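Local coordinates for protein chitinase (Jonesia denitrificans, PDB 5VG0) that carries, in this copper-binding lytic polysaccharide monooxygenase domain of a larger chitinase, a histidine-brace centre probably used to cleave chitin oxidatively, at residues 23-34 and 45-53; 59-70 and 134-142. All blocks are in the same frame, centred on the assembly; numbering follows the deposited sequence. Where two conformers were deposited one is given.

Contact 1: residues 23-34 and 45-53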
loop_
_atom_site.group_PDB
_atom_site.type_symbol
_atom_site.label_atom_id
_atom_site.label_comp_id
_atom_site.label_asym_id
_atom_site.label_seq_id
_atom_site.Cartn_x
_atom_site.Cartn_y
_atom_site.Cartn_z
ATOM N N CYS A 23 10.503 11.304 -7.418
ATOM C CA CYS A 23 9.418 11.297 -6.452
ATOM C C CYS A 23 9.676 12.189 -5.254
ATOM O O CYS A 23 8.770 12.366 -4.443
ATOM C CB CYS A 23 9.167 9.884 -5.933
ATOM S SG CYS A 23 8.849 8.685 -7.216
ATOM N N GLY A 24 10.875 12.737 -5.107
ATOM C CA GLY A 24 11.179 13.514 -3.933
ATOM C C GLY A 24 11.449 12.676 -2.701
ATOM O O GLY A 24 12.015 11.579 -2.783
ATOM N N GLN A 25 11.004 13.190 -1.557
ATOM C CA GLN A 25 11.432 12.619 -0.289
ATOM C C GLN A 25 10.981 11.175 -0.112
ATOM O O GLN A 25 11.688 10.397 0.538
ATOM C CB GLN A 25 10.947 13.483 0.872
ATOM C CG GLN A 25 11.411 12.999 2.238
ATOM C CD GLN A 25 12.921 12.909 2.374
ATOM O OE1 GLN A 25 13.667 13.618 1.701
ATOM N NE2 GLN A 25 13.377 12.032 3.259
ATOM N N ILE A 26 9.843 10.786 -0.682
ATOM C CA ILE A 26 9.353 9.423 -0.484
ATOM C C ILE A 26 10.360 8.382 -0.937
ATOM O O ILE A 26 10.396 7.275 -0.400
ATOM C CB ILE A 26 7.982 9.221 -1.164
ATOM C CG1 ILE A 26 7.384 7.854 -0.808
ATOM C CG2 ILE A 26 8.069 9.345 -2.665
ATOM C CD1 ILE A 26 7.062 7.703 0.662
ATOM N N SER A 27 11.182 8.703 -1.933
ATOM C CA SER A 27 12.132 7.728 -2.440
ATOM C C SER A 27 13.126 7.299 -1.388
ATOM O O SER A 27 13.699 6.217 -1.508
ATOM C CB SER A 27 12.894 8.330 -3.600
ATOM O OG SER A 27 11.972 8.607 -4.629
ATOM N N TYR A 28 13.346 8.121 -0.369
ATOM C CA TYR A 28 14.289 7.826 0.691
ATOM C C TYR A 28 13.653 7.175 1.901
ATOM O O TYR A 28 14.384 6.722 2.787
ATOM C CB TYR A 28 15.010 9.108 1.108
ATOM C CG TYR A 28 15.776 9.713 -0.046
ATOM C CD1 TYR A 28 17.024 9.236 -0.399
ATOM C CD2 TYR A 28 15.221 10.717 -0.825
ATOM C CE1 TYR A 28 17.717 9.768 -1.468
ATOM C CE2 TYR A 28 15.905 11.250 -1.890
ATOM C CZ TYR A 28 17.151 10.769 -2.206
ATOM O OH TYR A 28 17.858 11.293 -3.270
ATOM N N GLU A 29 12.325 7.129 1.982
ATOM C CA GLU A 29 11.651 6.565 3.148
ATOM C C GLU A 29 10.286 6.015 2.748
ATOM O O GLU A 29 9.234 6.491 3.197
ATOM C CB GLU A 29 11.553 7.575 4.281
ATOM C CG GLU A 29 10.967 8.889 3.914
ATOM C CD GLU A 29 10.898 9.797 5.127
ATOM O OE1 GLU A 29 10.488 9.329 6.216
ATOM O OE2 GLU A 29 11.290 10.965 5.009
ATOM N N PRO A 30 10.272 4.962 1.936
ATOM C CA PRO A 30 9.001 4.389 1.491
ATOM C C PRO A 30 8.140 3.869 2.618
ATOM O O PRO A 30 6.931 3.739 2.423
ATOM C CB PRO A 30 9.444 3.258 0.557
ATOM C CG PRO A 30 10.824 2.907 1.015
ATOM C CD PRO A 30 11.423 4.213 1.407
ATOM N N GLN A 31 8.735 3.582 3.776
ATOM C CA GLN A 31 8.051 3.017 4.923
ATOM C C GLN A 31 7.190 4.028 5.667
ATOM O O GLN A 31 6.493 3.630 6.600
ATOM C CB GLN A 31 9.087 2.429 5.894
ATOM C CG GLN A 31 10.001 3.448 6.606
ATOM C CD GLN A 31 11.263 3.826 5.840
ATOM O OE1 GLN A 31 11.391 3.584 4.647
ATOM N NE2 GLN A 31 12.198 4.437 6.544
ATOM N N SER A 32 7.230 5.313 5.291
ATOM C CA SER A 32 6.771 6.383 6.166
ATOM C C SER A 32 5.440 7.011 5.767
ATOM O O SER A 32 5.144 8.114 6.238
ATOM C CB SER A 32 7.844 7.455 6.264
ATOM O OG SER A 32 9.012 6.866 6.803
ATOM N N VAL A 33 4.620 6.348 4.949
ATOM C CA VAL A 33 3.385 6.973 4.485
ATOM C C VAL A 33 2.298 6.767 5.532
ATOM O O VAL A 33 1.408 5.924 5.397
ATOM C CB VAL A 33 2.975 6.500 3.086
ATOM C CG1 VAL A 33 1.789 7.312 2.594
ATOM C CG2 VAL A 33 4.154 6.635 2.113
ATOM N N GLU A 34 2.390 7.575 6.572
ATOM C CA GLU A 34 1.571 7.507 7.765
ATOM C C GLU A 34 0.634 8.703 7.774
ATOM O O GLU A 34 1.059 9.831 7.518
ATOM C CB GLU A 34 2.491 7.581 8.989
ATOM C CG GLU A 34 1.803 7.394 10.307
ATOM C CD GLU A 34 2.752 7.422 11.460
ATOM O OE1 GLU A 34 3.815 8.052 11.351
ATOM O OE2 GLU A 34 2.441 6.788 12.482
ATOM N N GLY A 45 -3.363 11.528 2.619
ATOM C CA GLY A 45 -3.396 12.935 2.948
ATOM C C GLY A 45 -2.148 13.463 3.618
ATOM O O GLY A 45 -2.146 14.619 4.062
ATOM N N ASN A 46 -1.088 12.666 3.708
ATOM C CA ASN A 46 0.192 13.152 4.207
ATOM C C ASN A 46 0.802 14.066 3.151
ATOM O O ASN A 46 1.183 13.615 2.070
ATOM C CB ASN A 46 1.094 11.957 4.498
ATOM C CG ASN A 46 2.397 12.357 5.148
ATOM O OD1 ASN A 46 2.975 13.386 4.812
ATOM N ND2 ASN A 46 2.864 11.552 6.088
ATOM N N GLU A 47 0.880 15.360 3.455
ATOM C CA GLU A 47 1.226 16.347 2.439
ATOM C C GLU A 47 2.650 16.178 1.925
ATOM O O GLU A 47 2.945 16.585 0.796
ATOM C CB GLU A 47 1.005 17.760 2.990
ATOM C CG GLU A 47 -0.438 18.039 3.414
ATOM C CD GLU A 47 -0.601 19.358 4.166
ATOM O OE1 GLU A 47 -1.729 19.639 4.625
ATOM O OE2 GLU A 47 0.394 20.109 4.295
ATOM N N ALA A 48 3.549 15.602 2.723
ATOM C CA ALA A 48 4.925 15.414 2.276
ATOM C C ALA A 48 5.007 14.472 1.092
ATOM O O ALA A 48 5.984 14.521 0.334
ATOM C CB ALA A 48 5.770 14.856 3.417
ATOM N N PHE A 49 3.998 13.622 0.921
ATOM C CA PHE A 49 4.011 12.548 -0.061
ATOM C C PHE A 49 2.865 12.681 -1.066
ATOM O O PHE A 49 2.389 11.690 -1.627
ATOM C CB PHE A 49 4.010 11.192 0.654
ATOM C CG PHE A 49 5.094 11.047 1.697
ATOM C CD1 PHE A 49 6.420 11.370 1.416
ATOM C CD2 PHE A 49 4.785 10.601 2.962
ATOM C CE1 PHE A 49 7.400 11.220 2.380
ATOM C CE2 PHE A 49 5.765 10.465 3.926
ATOM C CZ PHE A 49 7.067 10.769 3.638
ATOM N N ALA A 50 2.466 13.922 -1.364
ATOM C CA ALA A 50 1.355 14.172 -2.277
ATOM C C ALA A 50 1.598 13.611 -3.674
ATOM O O ALA A 50 0.633 13.345 -4.394
ATOM C CB ALA A 50 1.069 15.670 -2.380
ATOM N N ILE A 51 2.853 13.430 -4.084
ATOM C CA ILE A 51 3.121 12.864 -5.401
ATOM C C ILE A 51 2.446 11.511 -5.569
ATOM O O ILE A 51 2.092 11.125 -6.687
ATOM C CB ILE A 51 4.635 12.770 -5.648
ATOM C CG1 ILE A 51 4.907 12.363 -7.106
ATOM C CG2 ILE A 51 5.274 11.775 -4.684
ATOM C CD1 ILE A 51 6.101 12.963 -7.719
ATOM N N LEU A 52 2.272 10.758 -4.474
ATOM C CA LEU A 52 1.675 9.432 -4.574
ATOM C C LEU A 52 0.234 9.478 -5.042
ATOM O O LEU A 52 -0.290 8.445 -5.465
ATOM C CB LEU A 52 1.746 8.715 -3.229
ATOM C CG LEU A 52 3.155 8.486 -2.679
ATOM C CD1 LEU A 52 3.073 7.887 -1.291
ATOM C CD2 LEU A 52 3.982 7.598 -3.613
ATOM N N ASP A 53 -0.425 10.631 -4.942
ATOM C CA ASP A 53 -1.797 10.798 -5.398
ATOM C C ASP A 53 -1.897 11.279 -6.837
ATOM O O ASP A 53 -3.011 11.397 -7.347
ATOM C CB ASP A 53 -2.532 11.825 -4.525
ATOM C CG ASP A 53 -2.611 11.434 -3.064
ATOM O OD1 ASP A 53 -2.816 10.254 -2.769
ATOM O OD2 ASP A 53 -2.517 12.342 -2.197
HETATM O O HOH W 1 7.728 12.703 -1.776
#

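Contact 2: residues 59-70 and 134-142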
loop_
_atom_site.group_PDB
_atom_site.type_symbol
_atom_site.label_atom_id
_atom_site.label_comp_id
_atom_site.label_asym_id
_atom_site.label_seq_id
_atom_site.Cartn_x
_atom_site.Cartn_y
_atom_site.Cartn_z
ATOM N N TRP A 59 2.946 6.050 -13.806
ATOM C CA TRP A 59 3.221 5.028 -12.814
ATOM C C TRP A 59 3.318 3.673 -13.501
ATOM O O TRP A 59 2.407 3.295 -14.241
ATOM C CB TRP A 59 2.097 4.972 -11.761
ATOM C CG TRP A 59 2.104 6.176 -10.876
ATOM C CD1 TRP A 59 1.257 7.238 -10.919
ATOM C CD2 TRP A 59 3.028 6.447 -9.814
ATOM N NE1 TRP A 59 1.590 8.148 -9.950
ATOM C CE2 TRP A 59 2.681 7.692 -9.263
ATOM C CE3 TRP A 59 4.115 5.753 -9.274
ATOM C CZ2 TRP A 59 3.381 8.259 -8.207
ATOM C CZ3 TRP A 59 4.814 6.322 -8.215
ATOM C CH2 TRP A 59 4.448 7.558 -7.703
ATOM N N PRO A 60 4.357 2.893 -13.244
ATOM C CA PRO A 60 4.409 1.540 -13.799
ATOM C C PRO A 60 3.337 0.650 -13.206
ATOM O O PRO A 60 2.947 0.797 -12.056
ATOM C CB PRO A 60 5.809 1.054 -13.394
ATOM C CG PRO A 60 6.589 2.274 -13.111
ATOM C CD PRO A 60 5.610 3.252 -12.560
ATOM N N THR A 61 2.878 -0.298 -14.000
ATOM C CA THR A 61 1.902 -1.271 -13.539
ATOM C C THR A 61 2.529 -2.654 -13.505
ATOM O O THR A 61 3.468 -2.949 -14.256
ATOM C CB THR A 61 0.663 -1.299 -14.443
ATOM O OG1 THR A 61 1.034 -1.654 -15.771
ATOM C CG2 THR A 61 -0.041 0.050 -14.455
ATOM N N THR A 62 1.999 -3.502 -12.633
ATOM C CA THR A 62 2.429 -4.886 -12.528
ATOM C C THR A 62 1.308 -5.795 -13.003
ATOM O O THR A 62 0.159 -5.646 -12.584
ATOM C CB THR A 62 2.781 -5.208 -11.081
ATOM O OG1 THR A 62 3.765 -4.285 -10.622
ATOM C CG2 THR A 62 3.320 -6.622 -10.939
ATOM N N GLU A 63 1.649 -6.749 -13.854
ATOM C CA GLU A 63 0.689 -7.738 -14.322
ATOM C C GLU A 63 0.557 -8.835 -13.277
ATOM O O GLU A 63 1.558 -9.427 -12.847
ATOM C CB GLU A 63 1.162 -8.354 -15.635
ATOM C CG GLU A 63 1.198 -7.360 -16.794
ATOM C CD GLU A 63 1.809 -7.917 -18.066
ATOM O OE1 GLU A 63 2.042 -9.143 -18.148
ATOM O OE2 GLU A 63 2.054 -7.117 -18.992
ATOM N N ILE A 64 -0.674 -9.117 -12.869
ATOM C CA ILE A 64 -0.947 -10.115 -11.844
ATOM C C ILE A 64 -2.162 -10.931 -12.264
ATOM O O ILE A 64 -2.885 -10.582 -13.194
ATOM C CB ILE A 64 -1.188 -9.488 -10.446
ATOM C CG1 ILE A 64 -2.408 -8.569 -10.457
ATOM C CG2 ILE A 64 0.050 -8.747 -9.960
ATOM C CD1 ILE A 64 -2.880 -8.193 -9.077
ATOM N N ALA A 65 -2.385 -12.018 -11.544
ATOM C CA ALA A 65 -3.564 -12.853 -11.685
ATOM C C ALA A 65 -4.658 -12.382 -10.720
ATOM O O ALA A 65 -4.446 -11.504 -9.885
ATOM C CB ALA A 65 -3.177 -14.296 -11.407
ATOM N N SER A 66 -5.844 -12.994 -10.812
ATOM C CA SER A 66 -6.976 -12.585 -9.984
ATOM C C SER A 66 -6.842 -13.034 -8.542
ATOM O O SER A 66 -7.537 -12.504 -7.673
ATOM C CB SER A 66 -8.293 -13.080 -10.562
ATOM O OG SER A 66 -8.323 -14.490 -10.618
ATOM N N THR A 67 -5.983 -14.014 -8.281
ATOM C CA THR A 67 -5.539 -14.372 -6.940
ATOM C C THR A 67 -4.040 -14.111 -6.901
ATOM O O THR A 67 -3.303 -14.551 -7.794
ATOM C CB THR A 67 -5.855 -15.841 -6.638
ATOM O OG1 THR A 67 -7.262 -15.974 -6.469
ATOM C CG2 THR A 67 -5.179 -16.308 -5.370
ATOM N N VAL A 68 -3.593 -13.366 -5.896
ATOM C CA VAL A 68 -2.213 -12.903 -5.837
ATOM C C VAL A 68 -1.770 -12.851 -4.387
ATOM O O VAL A 68 -2.555 -12.506 -3.501
ATOM C CB VAL A 68 -2.087 -11.519 -6.518
ATOM C CG1 VAL A 68 -2.885 -10.455 -5.777
ATOM C CG2 VAL A 68 -0.624 -11.106 -6.656
ATOM N N ASP A 69 -0.499 -13.170 -4.158
ATOM C CA ASP A 69 0.120 -13.000 -2.855
ATOM C C ASP A 69 0.762 -11.622 -2.816
ATOM O O ASP A 69 1.549 -11.265 -3.697
ATOM C CB ASP A 69 1.189 -14.066 -2.614
ATOM C CG ASP A 69 0.613 -15.443 -2.378
ATOM O OD1 ASP A 69 -0.604 -15.580 -2.185
ATOM O OD2 ASP A 69 1.411 -16.402 -2.367
ATOM N N LEU A 70 0.448 -10.869 -1.778
ATOM C CA LEU A 70 0.949 -9.523 -1.570
ATOM C C LEU A 70 1.822 -9.524 -0.322
ATOM O O LEU A 70 1.410 -10.030 0.721
ATOM C CB LEU A 70 -0.263 -8.630 -1.408
ATOM C CG LEU A 70 -0.008 -7.168 -1.225
ATOM C CD1 LEU A 70 -1.188 -6.418 -1.824
ATOM C CD2 LEU A 70 0.151 -6.842 0.230
ATOM N N TYR A 134 -0.488 3.843 4.237
ATOM C CA TYR A 134 -1.237 3.855 2.987
ATOM C C TYR A 134 -0.326 3.448 1.837
ATOM O O TYR A 134 0.696 4.086 1.598
ATOM C CB TYR A 134 -1.806 5.250 2.751
ATOM C CG TYR A 134 -2.881 5.627 3.749
ATOM C CD1 TYR A 134 -2.564 6.152 5.002
ATOM C CD2 TYR A 134 -4.222 5.421 3.451
ATOM C CE1 TYR A 134 -3.569 6.467 5.918
ATOM C CE2 TYR A 134 -5.214 5.747 4.354
ATOM C CZ TYR A 134 -4.888 6.261 5.583
ATOM O OH TYR A 134 -5.921 6.561 6.442
ATOM N N ASN A 135 -0.731 2.415 1.097
ATOM C CA ASN A 135 0.053 1.886 -0.014
ATOM C C ASN A 135 -0.846 1.610 -1.211
ATOM O O ASN A 135 -1.714 0.733 -1.133
ATOM C CB ASN A 135 0.739 0.561 0.343
ATOM C CG ASN A 135 1.995 0.726 1.211
ATOM O OD1 ASN A 135 3.090 0.484 0.742
ATOM N ND2 ASN A 135 1.833 1.155 2.443
ATOM N N CYS A 136 -0.616 2.301 -2.321
ATOM C CA CYS A 136 -1.297 2.002 -3.575
ATOM C C CYS A 136 -0.432 1.145 -4.479
ATOM O O CYS A 136 0.761 1.401 -4.630
ATOM C CB CYS A 136 -1.631 3.290 -4.308
ATOM S SG CYS A 136 -3.103 4.043 -3.654
ATOM N N MET A 137 -1.068 0.188 -5.141
ATOM C CA MET A 137 -0.431 -0.699 -6.109
ATOM C C MET A 137 -1.234 -0.624 -7.401
ATOM O O MET A 137 -2.432 -0.920 -7.411
ATOM C CB MET A 137 -0.418 -2.155 -5.631
ATOM C CG MET A 137 0.552 -2.505 -4.513
ATOM S SD MET A 137 0.318 -1.706 -2.911
ATOM C CE MET A 137 -1.282 -2.357 -2.473
ATOM N N ASP A 138 -0.581 -0.252 -8.479
ATOM C CA ASP A 138 -1.196 -0.209 -9.803
ATOM C C ASP A 138 -0.969 -1.545 -10.485
ATOM O O ASP A 138 0.176 -1.960 -10.670
ATOM C CB ASP A 138 -0.607 0.934 -10.618
ATOM C CG ASP A 138 -0.862 2.260 -9.959
ATOM O OD1 ASP A 138 -2.046 2.633 -9.833
ATOM O OD2 ASP A 138 0.111 2.918 -9.557
ATOM N N VAL A 139 -2.063 -2.211 -10.852
ATOM C CA VAL A 139 -1.993 -3.570 -11.351
ATOM C C VAL A 139 -2.841 -3.709 -12.599
ATOM O O VAL A 139 -3.771 -2.944 -12.847
ATOM C CB VAL A 139 -2.436 -4.600 -10.283
ATOM C CG1 VAL A 139 -1.499 -4.551 -9.094
ATOM C CG2 VAL A 139 -3.895 -4.390 -9.851
ATOM N N VAL A 140 -2.497 -4.707 -13.399
ATOM C CA VAL A 140 -3.326 -5.156 -14.505
ATOM C C VAL A 140 -3.592 -6.628 -14.253
ATOM O O VAL A 140 -2.656 -7.432 -14.209
ATOM C CB VAL A 140 -2.661 -4.947 -15.877
ATOM C CG1 VAL A 140 -3.610 -5.406 -16.979
ATOM C CG2 VAL A 140 -2.262 -3.501 -16.069
ATOM N N VAL A 141 -4.856 -6.972 -14.064
ATOM C CA VAL A 141 -5.269 -8.316 -13.696
ATOM C C VAL A 141 -5.738 -9.037 -14.951
ATOM O O VAL A 141 -6.548 -8.507 -15.714
ATOM C CB VAL A 141 -6.397 -8.246 -12.655
ATOM C CG1 VAL A 141 -6.927 -9.649 -12.343
ATOM C CG2 VAL A 141 -5.935 -7.519 -11.383
ATOM N N SER A 142 -5.259 -10.259 -15.149
ATOM C CA SER A 142 -5.780 -11.091 -16.225
ATOM C C SER A 142 -5.905 -12.527 -15.770
ATOM O O SER A 142 -6.619 -13.303 -16.395
ATOM C CB SER A 142 -4.897 -11.010 -17.467
ATOM O OG SER A 142 -3.604 -11.504 -17.193
ATOM O OXT SER A 142 -5.290 -12.894 -14.776
HETATM O O HOH W 2 2.713 2.288 -9.749
HETATM O O HOH W 3 3.573 -1.649 -10.604
HETATM O O HOH W 4 -5.878 -14.937 -13.237
#

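Contact 1: residues 23-34 and 45-53
The loop region beside the copper site of this monooxygenase is built round Phe49, whose ring, from the 3-10 segment 47-53, plugs into the bend made by residues 23-34. Ile26 lays CD1 over one face, 3.9 Å from the ring centroid and 15° off its normal, a CH-pi contact. Its CG1 stands anti to the backbone N (chi1 -173°) and the bend at chi2 carries CD1 over the ring, while Ala48 CB backs the opposite face. The Ser32 carbonyl O comes obliquely to within 3.4 Å of Phe49 CE2. Deeper in, Val33 CG2 and Leu52 CD1 meet tip to tip at 3.8 Å. Asn46 works with both ends of its amide: ND2 donates to Glu34 O (2.9 Å, 148° at the hydrogen), and OD1 accepts from Ala48 N in an Asx turn, so the amide's rotation is fixed from two sides. A water joins Cys23 O, Ile26 N and Ala48 O at the ring edge. On the polar side Glu29 OE1 takes Ser32 OG on its anti lone pair. The Glu34 side chain runs on to about 3 Å (nearest atoms) from the bound peroxide, placing this loop packing next to the histidine-brace copper site of an LPMO.

Contact 2: residues 59-70 and 134-142
Strand 62-64 runs in the same direction as the C-terminal end of strand 131-141, the short axes 46° apart, and four backbone hydrogen bonds tie the two together. Thr62 N donates to Asp138 O (3.1 Å), Val140 N to Thr62 O, Ile64 N to Val140 O (2.9 Å, 168° at the hydrogen) and Ser142 N to Ile64 O. Thr62 and Ile64 thus each bond to the residues before and after their bridge partners, Val139 and Val141, which is the parallel ladder.

The tight part is the face carrying Ile64, Val139 and Val141. Ile64 has CG1 between its backbone N and carbonyl carbon (chi1 62°), and from there the chain runs out over the neighbouring strand: CG1 lies 3.8 Å from Val141 CG2, and CD1 reaches Val139 CB at 3.8 Å. Val141 turns its other methyl, CG1, to the backbone of Ser66. Farther along, in one of the two Met137 conformers, Leu70 CD1 touches CE of the bent Met137 side chain, at about a right angle, and both also pack on Val4 of strand 2-6.

The face of Thr61, Glu63 and Val140 is looser: Val140 CG2 rests against Thr61 OG1, with Glu63 exposed beside it. Waters sit at the two ends of the ladder. At the Trp59 end, Asp138 OD2 sits 3.6 Å from Trp59 CB and shares a water with Pro60 O; its salt bridge goes to Arg10, which also makes a cation-pi contact with Trp59. At the chain end another water accepts from Ser66 N and donates to Ser142 OXT, its O 2.6 Å from OXT. Such a short parallel strand, added beside an otherwise antiparallel partner, makes this a mixed sheet within the beta-sandwich of the LPMO fold.

In the fold
Contact 1 is loop against loop near the copper site; contact 2 is strand against strand, away from it. The first has a buried aromatic and aliphatic centre with an amide and an acidic side chain at its border, and a single direct hydrogen bond crosses it. The second depends on a backbone ladder, with branched aliphatic side chains mainly on the Ile64 face and waters at its ends. Both are partly buried, and their centres are 20 Å apart. Strand 131-141 connects them: its Tyr134 N probably bonds to Val33 O. Trp59 completes the join, packing on Ile51 O and Leu52 CD2, while Arg10 of helix 10-15 reaches both contacts, its other partner being Leu52 O.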